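Local atomic coordinates of acyl-CoA dehydrogenase (Bacillus anthracis, PDB entry 3OWA), a protein that probably catalyses the FAD-dependent alpha,beta-dehydrogenation of acyl-CoA thioesters, as its family does, and binds flavin-adenine dinucleotide. Residues A[112-117]-A[187-192]; A[121-126]-A[147-152]. All blocks are in the same frame, centred on the assembly; numbering follows the deposited sequence.

In the fold
Helix 110-122 of the N-terminal helical domain lies against the middle beta domain through both contacts, whose centres are about 9 Å apart. Interaction 1 joins its 112-117 part to the end of strand 177-188 and the turn it runs into; interaction 2, nested inside the chain loop closed by interaction 1, joins the helix end and the start of helix 124-129 to strand 149-152. The amide of Asn-189 ties the two together, since its ND2 lies 3.1 Å from Ala-149 O. Each contact also sends one backbone group to the isoalloxazine of the same FAD, Thr-188 N to O4 and Tyr-151 O to N3, while Gln-381 and Gly-385 of the second subunit bind the cofactor too.

Interaction 1 of 2, residues A[112-117]-A[187-192]; sequences AITHGA and ITNSAF. With FAD (flavin-adenine dinucleotide), chain E.
The side-chain amide of Asn-189 is gripped from several directions where helix 110-122 of the helical domain meets the beta domain of the acyl-CoA dehydrogenase fold. Its ND2 donates to Thr-114 O over 3.1 Å in a nearly straight bond (170°) that lies in the amide plane and meets a carbonyl lone pair. A second bond from ND2 reaches Ala-149 O on strand 149-152. On the other branch, Asn-189 OD1 accepts a hydrogen bond from a water 2.6 Å away, which also bonds to Thr-114 OG1, so both ends of the amide are held and its flip is fixed. Asn-189 occupies the third position of a type II turn, Ile-187 to Ser-190, where its positive phi (80°) suits the turn.

Just before it, Thr-188 parts its two branches. With CG2 anti to the backbone N, the methyl meets Ala-117 CB at 3.6 Å and Ile-113 CG2 at 3.9 Å, while OG1 turns to the flavin. There Thr-188 N donates to FAD O4 over 2.9 Å, so the strand end that packs on the helix also binds the flavin. On the side away from the flavin, the Phe-192 ring meets Thr-114 obliquely, its CZ 3.8 Å from CG2.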
ATOM      1  N   ALA A 112       6.103  18.151 -10.475  1.00 28.29           N
ATOM      2  CA  ALA A 112       6.424  18.733  -9.143  1.00 28.75           C
ATOM      3  C   ALA A 112       7.825  18.257  -8.779  1.00 28.03           C
ATOM      4  O   ALA A 112       8.558  18.938  -8.057  1.00 28.22           O
ATOM      5  CB  ALA A 112       5.476  18.271  -8.045  1.00 28.38           C
ATOM      6  N   ILE A 113       8.161  17.068  -9.238  1.00 25.30           N
ATOM      7  CA  ILE A 113       9.475  16.510  -8.974  1.00 25.41           C
ATOM      8  C   ILE A 113      10.500  17.259  -9.756  1.00 25.00           C
ATOM      9  O   ILE A 113      11.547  17.647  -9.203  1.00 26.40           O
ATOM     10  CB  ILE A 113       9.511  14.982  -9.346  1.00 25.89           C
ATOM     11  CG1 ILE A 113       8.450  14.213  -8.530  1.00 29.14           C
ATOM     12  CG2 ILE A 113      10.937  14.409  -9.184  1.00 27.79           C
ATOM     13  CD1 ILE A 113       8.450  14.469  -7.044  1.00 28.92           C
ATOM     14  N   THR A 114      10.195  17.542 -11.031  1.00 25.18           N
ATOM     15  CA  THR A 114      11.051  18.364 -11.888  1.00 24.06           C
ATOM     16  C   THR A 114      11.321  19.709 -11.245  1.00 24.87           C
ATOM     17  O   THR A 114      12.461  20.174 -11.117  1.00 23.31           O
ATOM     18  CB  THR A 114      10.333  18.582 -13.259  1.00 25.89           C
ATOM     19  OG1 THR A 114      10.216  17.314 -13.921  1.00 25.31           O
ATOM     20  CG2 THR A 114      11.077  19.583 -14.177  1.00 25.68           C
ATOM     21  N   HIS A 115      10.244  20.383 -10.855  1.00 25.50           N
ATOM     22  CA  HIS A 115      10.385  21.691 -10.261  1.00 26.78           C
ATOM     23  C   HIS A 115      11.179  21.612  -8.934  1.00 26.99           C
ATOM     24  O   HIS A 115      12.113  22.405  -8.705  1.00 27.74           O
ATOM     25  CB  HIS A 115       8.997  22.259 -10.019  1.00 26.85           C
ATOM     26  CG  HIS A 115       8.990  23.503  -9.197  1.00 30.53           C
ATOM     27  ND1 HIS A 115       8.817  23.485  -7.827  1.00 32.77           N
ATOM     28  CD2 HIS A 115       9.098  24.808  -9.549  1.00 31.43           C
ATOM     29  CE1 HIS A 115       8.847  24.727  -7.368  1.00 33.07           C
ATOM     30  NE2 HIS A 115       9.039  25.545  -8.389  1.00 32.32           N
ATOM     31  N   GLY A 116      10.801  20.676  -8.061  1.00 28.09           N
ATOM     32  CA  GLY A 116      11.454  20.506  -6.740  1.00 26.15           C
ATOM     33  C   GLY A 116      12.935  20.219  -6.830  1.00 27.41           C
ATOM     34  O   GLY A 116      13.704  20.689  -5.987  1.00 26.88           O
ATOM     35  N   ALA A 117      13.345  19.374  -7.796  1.00 26.73           N
ATOM     36  CA  ALA A 117      14.765  19.084  -7.998  1.00 27.60           C
ATOM     37  C   ALA A 117      15.487  20.353  -8.495  1.00 28.49           C
ATOM     38  O   ALA A 117      16.650  20.586  -8.161  1.00 30.10           O
ATOM     39  CB  ALA A 117      14.963  17.963  -9.000  1.00 26.55           C
ATOM     40  N   ILE A 187      19.351  10.556 -12.075  1.00 23.94           N
ATOM     41  CA  ILE A 187      19.480  11.986 -11.828  1.00 21.47           C
ATOM     42  C   ILE A 187      18.301  12.697 -12.454  1.00 22.43           C
ATOM     43  O   ILE A 187      18.159  12.759 -13.671  1.00 24.10           O
ATOM     44  CB  ILE A 187      20.850  12.496 -12.385  1.00 23.31           C
ATOM     45  CG1 ILE A 187      22.005  11.674 -11.761  1.00 16.86           C
ATOM     46  CG2 ILE A 187      21.059  13.958 -12.099  1.00 20.94           C
ATOM     47  CD1 ILE A 187      21.905  11.472 -10.176  1.00 18.55           C
ATOM     48  N   THR A 188      17.424  13.206 -11.595  1.00 22.82           N
ATOM     49  CA  THR A 188      16.247  13.912 -12.048  1.00 22.08           C
ATOM     50  C   THR A 188      16.651  15.153 -12.830  1.00 22.91           C
ATOM     51  O   THR A 188      17.572  15.858 -12.408  1.00 24.03           O
ATOM     52  CB  THR A 188      15.432  14.316 -10.790  1.00 21.24           C
ATOM     53  OG1 THR A 188      15.036  13.124 -10.114  1.00 21.95           O
ATOM     54  CG2 THR A 188      14.192  15.174 -11.153  1.00 21.42           C
ATOM     55  N   ASN A 189      15.908  15.468 -13.922  1.00 22.90           N
ATOM     56  CA  ASN A 189      16.158  16.652 -14.754  1.00 21.97           C
ATOM     57  C   ASN A 189      17.312  16.483 -15.754  1.00 24.28           C
ATOM     58  O   ASN A 189      17.616  17.409 -16.516  1.00 25.60           O
ATOM     59  CB  ASN A 189      16.404  17.913 -13.904  1.00 23.46           C
ATOM     60  CG  ASN A 189      15.114  18.429 -13.261  1.00 25.68           C
ATOM     61  OD1 ASN A 189      14.052  17.878 -13.533  1.00 24.15           O
ATOM     62  ND2 ASN A 189      15.202  19.413 -12.353  1.00 22.94           N
ATOM     63  N   SER A 190      17.902  15.300 -15.814  1.00 23.15           N
ATOM     64  CA  SER A 190      19.083  15.081 -16.674  1.00 25.19           C
ATOM     65  C   SER A 190      18.922  15.394 -18.130  1.00 26.69           C
ATOM     66  O   SER A 190      19.915  15.752 -18.789  1.00 30.84           O
ATOM     67  CB  SER A 190      19.566  13.630 -16.607  1.00 23.24           C
ATOM     68  OG  SER A 190      20.134  13.392 -15.358  1.00 29.00           O
ATOM     69  N   ALA A 191      17.731  15.235 -18.684  1.00 27.82           N
ATOM     70  CA  ALA A 191      17.507  15.531 -20.114  1.00 27.23           C
ATOM     71  C   ALA A 191      17.700  16.998 -20.473  1.00 29.00           C
ATOM     72  O   ALA A 191      17.977  17.325 -21.636  1.00 29.80           O
ATOM     73  CB  ALA A 191      16.069  15.072 -20.566  1.00 24.96           C
ATOM     74  N   PHE A 192      17.454  17.894 -19.528  1.00 28.25           N
ATOM     75  CA  PHE A 192      17.530  19.286 -19.848  1.00 27.36           C
ATOM     76  C   PHE A 192      18.278  20.134 -18.811  1.00 27.46           C
ATOM     77  O   PHE A 192      18.271  21.373 -18.933  1.00 29.84           O
ATOM     78  CB  PHE A 192      16.098  19.833 -20.067  1.00 28.34           C
ATOM     79  CG  PHE A 192      15.109  19.385 -18.981  1.00 28.27           C
ATOM     80  CD1 PHE A 192      15.107  19.986 -17.729  1.00 29.00           C
ATOM     81  CD2 PHE A 192      14.247  18.322 -19.205  1.00 29.09           C
ATOM     82  CE1 PHE A 192      14.240  19.538 -16.717  1.00 32.54           C
ATOM     83  CE2 PHE A 192      13.364  17.882 -18.204  1.00 30.38           C
ATOM     84  CZ  PHE A 192      13.369  18.493 -16.964  1.00 33.16           C
TER
HETATM   85  PA  FAD E 601      19.403   0.786  -1.349  1.00 34.51           P
HETATM   86  O1A FAD E 601      20.126  -0.306  -2.096  1.00 36.51           O
HETATM   87  O2A FAD E 601      20.259   1.798  -0.676  1.00 37.89           O
HETATM   88  O5B FAD E 601      18.380   0.176  -0.313  1.00 33.49           O
HETATM   89  C5B FAD E 601      17.671  -1.018  -0.532  1.00 31.42           C
HETATM   90  C4B FAD E 601      16.880  -1.412   0.708  1.00 34.34           C
HETATM   91  O4B FAD E 601      17.761  -1.673   1.812  1.00 33.92           O
HETATM   92  C3B FAD E 601      15.934  -0.293   1.130  1.00 35.30           C
HETATM   93  O3B FAD E 601      14.735  -0.810   1.706  1.00 34.94           O
HETATM   94  C2B FAD E 601      16.720   0.361   2.238  1.00 35.75           C
HETATM   95  O2B FAD E 601      15.903   1.025   3.153  1.00 35.83           O
HETATM   96  C1B FAD E 601      17.392  -0.826   2.879  1.00 35.08           C
HETATM   97  N9A FAD E 601      18.583  -0.411   3.626  1.00 38.37           N
HETATM   98  C8A FAD E 601      19.695   0.228   3.141  1.00 42.06           C
HETATM   99  N7A FAD E 601      20.567   0.432   4.144  1.00 39.69           N
HETATM  100  C5A FAD E 601      20.044  -0.093   5.266  1.00 41.21           C
HETATM  101  C6A FAD E 601      20.519  -0.183   6.599  1.00 40.07           C
HETATM  102  N6A FAD E 601      21.750   0.226   6.930  1.00 39.25           N
HETATM  103  N1A FAD E 601      19.715  -0.784   7.534  1.00 37.51           N
HETATM  104  C2A FAD E 601      18.476  -1.303   7.185  1.00 39.04           C
HETATM  105  N3A FAD E 601      18.024  -1.247   5.870  1.00 36.32           N
HETATM  106  C4A FAD E 601      18.787  -0.637   4.935  1.00 37.97           C
HETATM  107  N1  FAD E 601      19.518  10.566  -6.286  1.00 32.81           N
HETATM  108  C2  FAD E 601      20.139  11.778  -6.490  1.00 34.66           C
HETATM  109  O2  FAD E 601      21.165  12.044  -5.903  1.00 37.59           O
HETATM  110  N3  FAD E 601      19.629  12.726  -7.354  1.00 32.78           N
HETATM  111  C4  FAD E 601      18.495  12.490  -8.064  1.00 33.01           C
HETATM  112  O4  FAD E 601      18.076  13.386  -8.813  1.00 32.95           O
HETATM  113  C4X FAD E 601      17.844  11.268  -7.864  1.00 34.88           C
HETATM  114  N5  FAD E 601      16.709  10.987  -8.598  1.00 36.99           N
HETATM  115  C5X FAD E 601      16.083   9.756  -8.465  1.00 34.82           C
HETATM  116  C6  FAD E 601      14.936   9.507  -9.226  1.00 29.88           C
HETATM  117  C7  FAD E 601      14.314   8.267  -9.126  1.00 30.34           C
HETATM  118  C7M FAD E 601      13.082   7.986  -9.960  1.00 28.99           C
HETATM  119  C8  FAD E 601      14.864   7.302  -8.253  1.00 30.94           C
HETATM  120  C8M FAD E 601      14.271   5.945  -8.055  1.00 33.90           C
HETATM  121  C9  FAD E 601      15.976   7.579  -7.464  1.00 30.86           C
HETATM  122  C9A FAD E 601      16.603   8.797  -7.562  1.00 31.08           C
HETATM  123  N10 FAD E 601      17.711   9.080  -6.779  1.00 32.87           N
HETATM  124  C10 FAD E 601      18.360  10.293  -6.969  1.00 33.47           C
HETATM  125  C1' FAD E 601      18.330   8.026  -5.870  1.00 35.46           C
HETATM  126  C2' FAD E 601      17.437   7.599  -4.700  1.00 43.44           C
HETATM  127  O2' FAD E 601      16.982   8.622  -3.844  1.00 46.29           O
HETATM  128  C3' FAD E 601      17.911   6.126  -4.068  1.00 42.84           C
HETATM  129  O3' FAD E 601      17.054   5.250  -4.711  1.00 32.97           O
HETATM  130  C4' FAD E 601      17.825   6.013  -2.754  1.00 42.75           C
HETATM  131  O4' FAD E 601      18.634   7.057  -2.213  1.00 45.33           O
HETATM  132  C5' FAD E 601      18.032   4.659  -2.076  1.00 36.88           C
HETATM  133  O5' FAD E 601      19.049   3.986  -2.771  1.00 32.67           O
HETATM  134  P   FAD E 601      18.864   2.580  -3.470  1.00 33.68           P
HETATM  135  O1P FAD E 601      17.707   2.742  -4.431  1.00 32.36           O
HETATM  136  O2P FAD E 601      20.159   2.169  -4.111  1.00 33.61           O
HETATM  137  O3P FAD E 601      18.377   1.559  -2.348  1.00 34.49           O
HETATM  138  O   HOH W   1      12.357  16.032 -14.256  1.00 25.04           O

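Interaction 2 of 2, residues A[121-126]-A[147-152]; sequences IGSLPI and KLAAYA. With FAD (flavin-adenine dinucleotide), chain E.
Strand 149-152, the first of the beta domain's sheet in chain order, carries Tyr-151 of the FAD pocket, and the end of helix 110-122 lies directly upon it where the chain turns into helix 124-129. Gly-122 lies close on the strand, its CA 4.4 Å from that of Ala-150, and the Ala-149 CB methyl packs 3.7 Å from Gly-122 C. One residue earlier, Ile-121 CB sits over one face of the Tyr-151 ring, offset toward its rim, in a CH-pi contact 4.0 Å from the centroid and 26° off the ring normal. The two side chains cross at about a right angle, and Ile-121 CG1, placed between the backbone N and the carbonyl carbon (chi1 57°), meets Tyr-151 CB at 3.6 Å. Pro-125 adds its CG obliquely to the same ring, 4.0 Å from CE1, and Ile-264 of helix 257-293 packs against all three side chains.

The hydroxyl of Tyr-151 bonds to that of Tyr-199. No hydrogen bond joins the two segments: Ile-121 O and Gly-122 O are buried here without a polar partner. The backbone of Tyr-151 serves the cofactor, where Tyr-151 O accepts a hydrogen bond from FAD N3 over 2.8 Å.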
ATOM      1  N   ILE A 121      17.157  20.498  -4.225  1.00 32.00           N
ATOM      2  CA  ILE A 121      18.452  19.838  -4.156  1.00 33.09           C
ATOM      3  C   ILE A 121      19.416  20.367  -5.247  1.00 32.64           C
ATOM      4  O   ILE A 121      20.616  20.366  -5.046  1.00 33.21           O
ATOM      5  CB  ILE A 121      18.295  18.314  -4.225  1.00 33.32           C
ATOM      6  CG1 ILE A 121      17.535  17.890  -5.505  1.00 34.44           C
ATOM      7  CG2 ILE A 121      17.585  17.826  -2.975  1.00 36.16           C
ATOM      8  CD1 ILE A 121      17.390  16.349  -5.682  1.00 38.36           C
ATOM      9  N   GLY A 122      18.892  20.838  -6.378  1.00 31.21           N
ATOM     10  CA  GLY A 122      19.728  21.318  -7.465  1.00 30.18           C
ATOM     11  C   GLY A 122      20.310  22.718  -7.233  1.00 31.74           C
ATOM     12  O   GLY A 122      21.492  22.932  -7.464  1.00 30.15           O
ATOM     13  N   SER A 123      19.488  23.665  -6.778  1.00 31.79           N
ATOM     14  CA  SER A 123      19.916  25.062  -6.661  1.00 33.34           C
ATOM     15  C   SER A 123      20.457  25.393  -5.278  1.00 34.31           C
ATOM     16  O   SER A 123      21.443  26.145  -5.161  1.00 34.93           O
ATOM     17  CB  SER A 123      18.766  26.038  -6.961  1.00 34.18           C
ATOM     18  OG  SER A 123      18.455  26.060  -8.356  1.00 33.96           O
ATOM     19  N   LEU A 124      19.817  24.851  -4.244  1.00 33.55           N
ATOM     20  CA  LEU A 124      20.153  25.188  -2.854  1.00 34.69           C
ATOM     21  C   LEU A 124      21.601  24.884  -2.447  1.00 34.08           C
ATOM     22  O   LEU A 124      22.133  25.569  -1.591  1.00 35.69           O
ATOM     23  CB  LEU A 124      19.191  24.540  -1.857  1.00 34.50           C
ATOM     24  CG  LEU A 124      17.774  25.113  -1.851  1.00 36.39           C
ATOM     25  CD1 LEU A 124      16.912  24.391  -0.825  1.00 34.80           C
ATOM     26  CD2 LEU A 124      17.762  26.638  -1.619  1.00 38.96           C
ATOM     27  N   PRO A 125      22.247  23.875  -3.037  1.00 33.36           N
ATOM     28  CA  PRO A 125      23.675  23.752  -2.654  1.00 33.54           C
ATOM     29  C   PRO A 125      24.501  25.004  -2.966  1.00 34.26           C
ATOM     30  O   PRO A 125      25.432  25.313  -2.240  1.00 34.74           O
ATOM     31  CB  PRO A 125      24.163  22.568  -3.475  1.00 32.99           C
ATOM     32  CG  PRO A 125      22.887  21.720  -3.630  1.00 30.43           C
ATOM     33  CD  PRO A 125      21.765  22.689  -3.773  1.00 32.38           C
ATOM     34  N   ILE A 126      24.141  25.721  -4.024  1.00 34.06           N
ATOM     35  CA  ILE A 126      24.831  26.967  -4.399  1.00 34.27           C
ATOM     36  C   ILE A 126      24.340  28.106  -3.510  1.00 35.14           C
ATOM     37  O   ILE A 126      25.140  28.908  -3.023  1.00 35.13           O
ATOM     38  CB  ILE A 126      24.672  27.290  -5.915  1.00 33.45           C
ATOM     39  CG1 ILE A 126      25.309  26.160  -6.756  1.00 33.53           C
ATOM     40  CG2 ILE A 126      25.340  28.642  -6.260  1.00 34.37           C
ATOM     41  CD1 ILE A 126      25.080  26.282  -8.286  1.00 34.64           C
ATOM     42  N   LYS A 147      18.930  28.887 -16.674  0.61 38.22           N
ATOM     43  CA  LYS A 147      19.599  27.613 -16.497  0.61 36.28           C
ATOM     44  C   LYS A 147      18.678  26.764 -15.628  0.61 35.02           C
ATOM     45  O   LYS A 147      17.868  27.322 -14.868  0.61 34.78           O
ATOM     46  CB  LYS A 147      20.950  27.795 -15.813  0.61 36.09           C
ATOM     47  CG  LYS A 147      22.055  28.258 -16.771  0.61 38.42           C
ATOM     48  CD  LYS A 147      23.419  28.220 -16.109  0.61 39.98           C
ATOM     49  CE  LYS A 147      24.496  28.661 -17.097  0.61 42.43           C
ATOM     50  NZ  LYS A 147      25.700  27.843 -16.903  0.61 43.81           N
ATOM     51  N   LEU A 148      18.792  25.438 -15.765  1.00 33.19           N
ATOM     52  CA  LEU A 148      18.071  24.483 -14.927  1.00 31.70           C
ATOM     53  C   LEU A 148      19.066  23.587 -14.218  1.00 29.17           C
ATOM     54  O   LEU A 148      20.107  23.234 -14.766  1.00 28.90           O
ATOM     55  CB  LEU A 148      17.111  23.653 -15.796  1.00 30.89           C
ATOM     56  CG  LEU A 148      16.015  24.566 -16.395  1.00 34.54           C
ATOM     57  CD1 LEU A 148      15.219  23.798 -17.464  1.00 36.95           C
ATOM     58  CD2 LEU A 148      15.107  25.198 -15.293  1.00 32.62           C
ATOM     59  N   ALA A 149      18.736  23.215 -12.999  1.00 27.74           N
ATOM     60  CA  ALA A 149      19.674  22.438 -12.154  1.00 27.13           C
ATOM     61  C   ALA A 149      19.234  20.978 -11.860  1.00 25.90           C
ATOM     62  O   ALA A 149      18.030  20.621 -11.915  1.00 24.60           O
ATOM     63  CB  ALA A 149      19.889  23.200 -10.832  1.00 27.15           C
ATOM     64  N   ALA A 150      20.217  20.160 -11.485  1.00 26.69           N
ATOM     65  CA  ALA A 150      19.994  18.785 -11.065  1.00 24.34           C
ATOM     66  C   ALA A 150      21.023  18.497  -9.977  1.00 26.10           C
ATOM     67  O   ALA A 150      22.044  19.194  -9.842  1.00 24.57           O
ATOM     68  CB  ALA A 150      20.201  17.838 -12.239  1.00 24.49           C
ATOM     69  N   TYR A 151      20.777  17.431  -9.225  1.00 26.30           N
ATOM     70  CA  TYR A 151      21.622  17.050  -8.099  1.00 25.94           C
ATOM     71  C   TYR A 151      22.071  15.605  -8.306  1.00 24.97           C
ATOM     72  O   TYR A 151      21.232  14.712  -8.473  1.00 25.24           O
ATOM     73  CB  TYR A 151      20.751  17.123  -6.860  1.00 25.63           C
ATOM     74  CG  TYR A 151      21.436  16.912  -5.532  1.00 28.45           C
ATOM     75  CD1 TYR A 151      22.280  17.891  -4.999  1.00 28.48           C
ATOM     76  CD2 TYR A 151      21.194  15.757  -4.772  1.00 25.63           C
ATOM     77  CE1 TYR A 151      22.862  17.726  -3.723  1.00 27.02           C
ATOM     78  CE2 TYR A 151      21.792  15.585  -3.497  1.00 28.31           C
ATOM     79  CZ  TYR A 151      22.627  16.582  -2.995  1.00 28.22           C
ATOM     80  OH  TYR A 151      23.210  16.422  -1.748  1.00 32.57           O
ATOM     81  N   ALA A 152      23.372  15.350  -8.267  1.00 24.93           N
ATOM     82  CA  ALA A 152      23.892  14.045  -8.702  1.00 23.75           C
ATOM     83  C   ALA A 152      24.771  13.438  -7.591  1.00 26.32           C
ATOM     84  O   ALA A 152      26.010  13.661  -7.535  1.00 25.94           O
ATOM     85  CB  ALA A 152      24.689  14.195  -9.985  1.00 23.78           C
TER
HETATM   86  PA  FAD E 601      19.403   0.786  -1.349  1.00 34.51           P
HETATM   87  O1A FAD E 601      20.126  -0.306  -2.096  1.00 36.51           O
HETATM   88  O2A FAD E 601      20.259   1.798  -0.676  1.00 37.89           O
HETATM   89  O5B FAD E 601      18.380   0.176  -0.313  1.00 33.49           O
HETATM   90  C5B FAD E 601      17.671  -1.018  -0.532  1.00 31.42           C
HETATM   91  C4B FAD E 601      16.880  -1.412   0.708  1.00 34.34           C
HETATM   92  O4B FAD E 601      17.761  -1.673   1.812  1.00 33.92           O
HETATM   93  C3B FAD E 601      15.934  -0.293   1.130  1.00 35.30           C
HETATM   94  O3B FAD E 601      14.735  -0.810   1.706  1.00 34.94           O
HETATM   95  C2B FAD E 601      16.720   0.361   2.238  1.00 35.75           C
HETATM   96  O2B FAD E 601      15.903   1.025   3.153  1.00 35.83           O
HETATM   97  C1B FAD E 601      17.392  -0.826   2.879  1.00 35.08           C
HETATM   98  N9A FAD E 601      18.583  -0.411   3.626  1.00 38.37           N
HETATM   99  C8A FAD E 601      19.695   0.228   3.141  1.00 42.06           C
HETATM  100  N7A FAD E 601      20.567   0.432   4.144  1.00 39.69           N
HETATM  101  C5A FAD E 601      20.044  -0.093   5.266  1.00 41.21           C
HETATM  102  C6A FAD E 601      20.519  -0.183   6.599  1.00 40.07           C
HETATM  103  N6A FAD E 601      21.750   0.226   6.930  1.00 39.25           N
HETATM  104  N1A FAD E 601      19.715  -0.784   7.534  1.00 37.51           N
HETATM  105  C2A FAD E 601      18.476  -1.303   7.185  1.00 39.04           C
HETATM  106  N3A FAD E 601      18.024  -1.247   5.870  1.00 36.32           N
HETATM  107  C4A FAD E 601      18.787  -0.637   4.935  1.00 37.97           C
HETATM  108  N1  FAD E 601      19.518  10.566  -6.286  1.00 32.81           N
HETATM  109  C2  FAD E 601      20.139  11.778  -6.490  1.00 34.66           C
HETATM  110  O2  FAD E 601      21.165  12.044  -5.903  1.00 37.59           O
HETATM  111  N3  FAD E 601      19.629  12.726  -7.354  1.00 32.78           N
HETATM  112  C4  FAD E 601      18.495  12.490  -8.064  1.00 33.01           C
HETATM  113  O4  FAD E 601      18.076  13.386  -8.813  1.00 32.95           O
HETATM  114  C4X FAD E 601      17.844  11.268  -7.864  1.00 34.88           C
HETATM  115  N5  FAD E 601      16.709  10.987  -8.598  1.00 36.99           N
HETATM  116  C5X FAD E 601      16.083   9.756  -8.465  1.00 34.82           C
HETATM  117  C6  FAD E 601      14.936   9.507  -9.226  1.00 29.88           C
HETATM  118  C7  FAD E 601      14.314   8.267  -9.126  1.00 30.34           C
HETATM  119  C7M FAD E 601      13.082   7.986  -9.960  1.00 28.99           C
HETATM  120  C8  FAD E 601      14.864   7.302  -8.253  1.00 30.94           C
HETATM  121  C8M FAD E 601      14.271   5.945  -8.055  1.00 33.90           C
HETATM  122  C9  FAD E 601      15.976   7.579  -7.464  1.00 30.86           C
HETATM  123  C9A FAD E 601      16.603   8.797  -7.562  1.00 31.08           C
HETATM  124  N10 FAD E 601      17.711   9.080  -6.779  1.00 32.87           N
HETATM  125  C10 FAD E 601      18.360  10.293  -6.969  1.00 33.47           C
HETATM  126  C1' FAD E 601      18.330   8.026  -5.870  1.00 35.46           C
HETATM  127  C2' FAD E 601      17.437   7.599  -4.700  1.00 43.44           C
HETATM  128  O2' FAD E 601      16.982   8.622  -3.844  1.00 46.29           O
HETATM  129  C3' FAD E 601      17.911   6.126  -4.068  1.00 42.84           C
HETATM  130  O3' FAD E 601      17.054   5.250  -4.711  1.00 32.97           O
HETATM  131  C4' FAD E 601      17.825   6.013  -2.754  1.00 42.75           C
HETATM  132  O4' FAD E 601      18.634   7.057  -2.213  1.00 45.33           O
HETATM  133  C5' FAD E 601      18.032   4.659  -2.076  1.00 36.88           C
HETATM  134  O5' FAD E 601      19.049   3.986  -2.771  1.00 32.67           O
HETATM  135  P   FAD E 601      18.864   2.580  -3.470  1.00 33.68           P
HETATM  136  O1P FAD E 601      17.707   2.742  -4.431  1.00 32.36           O
HETATM  137  O2P FAD E 601      20.159   2.169  -4.111  1.00 33.61           O
HETATM  138  O3P FAD E 601      18.377   1.559  -2.348  1.00 34.49           O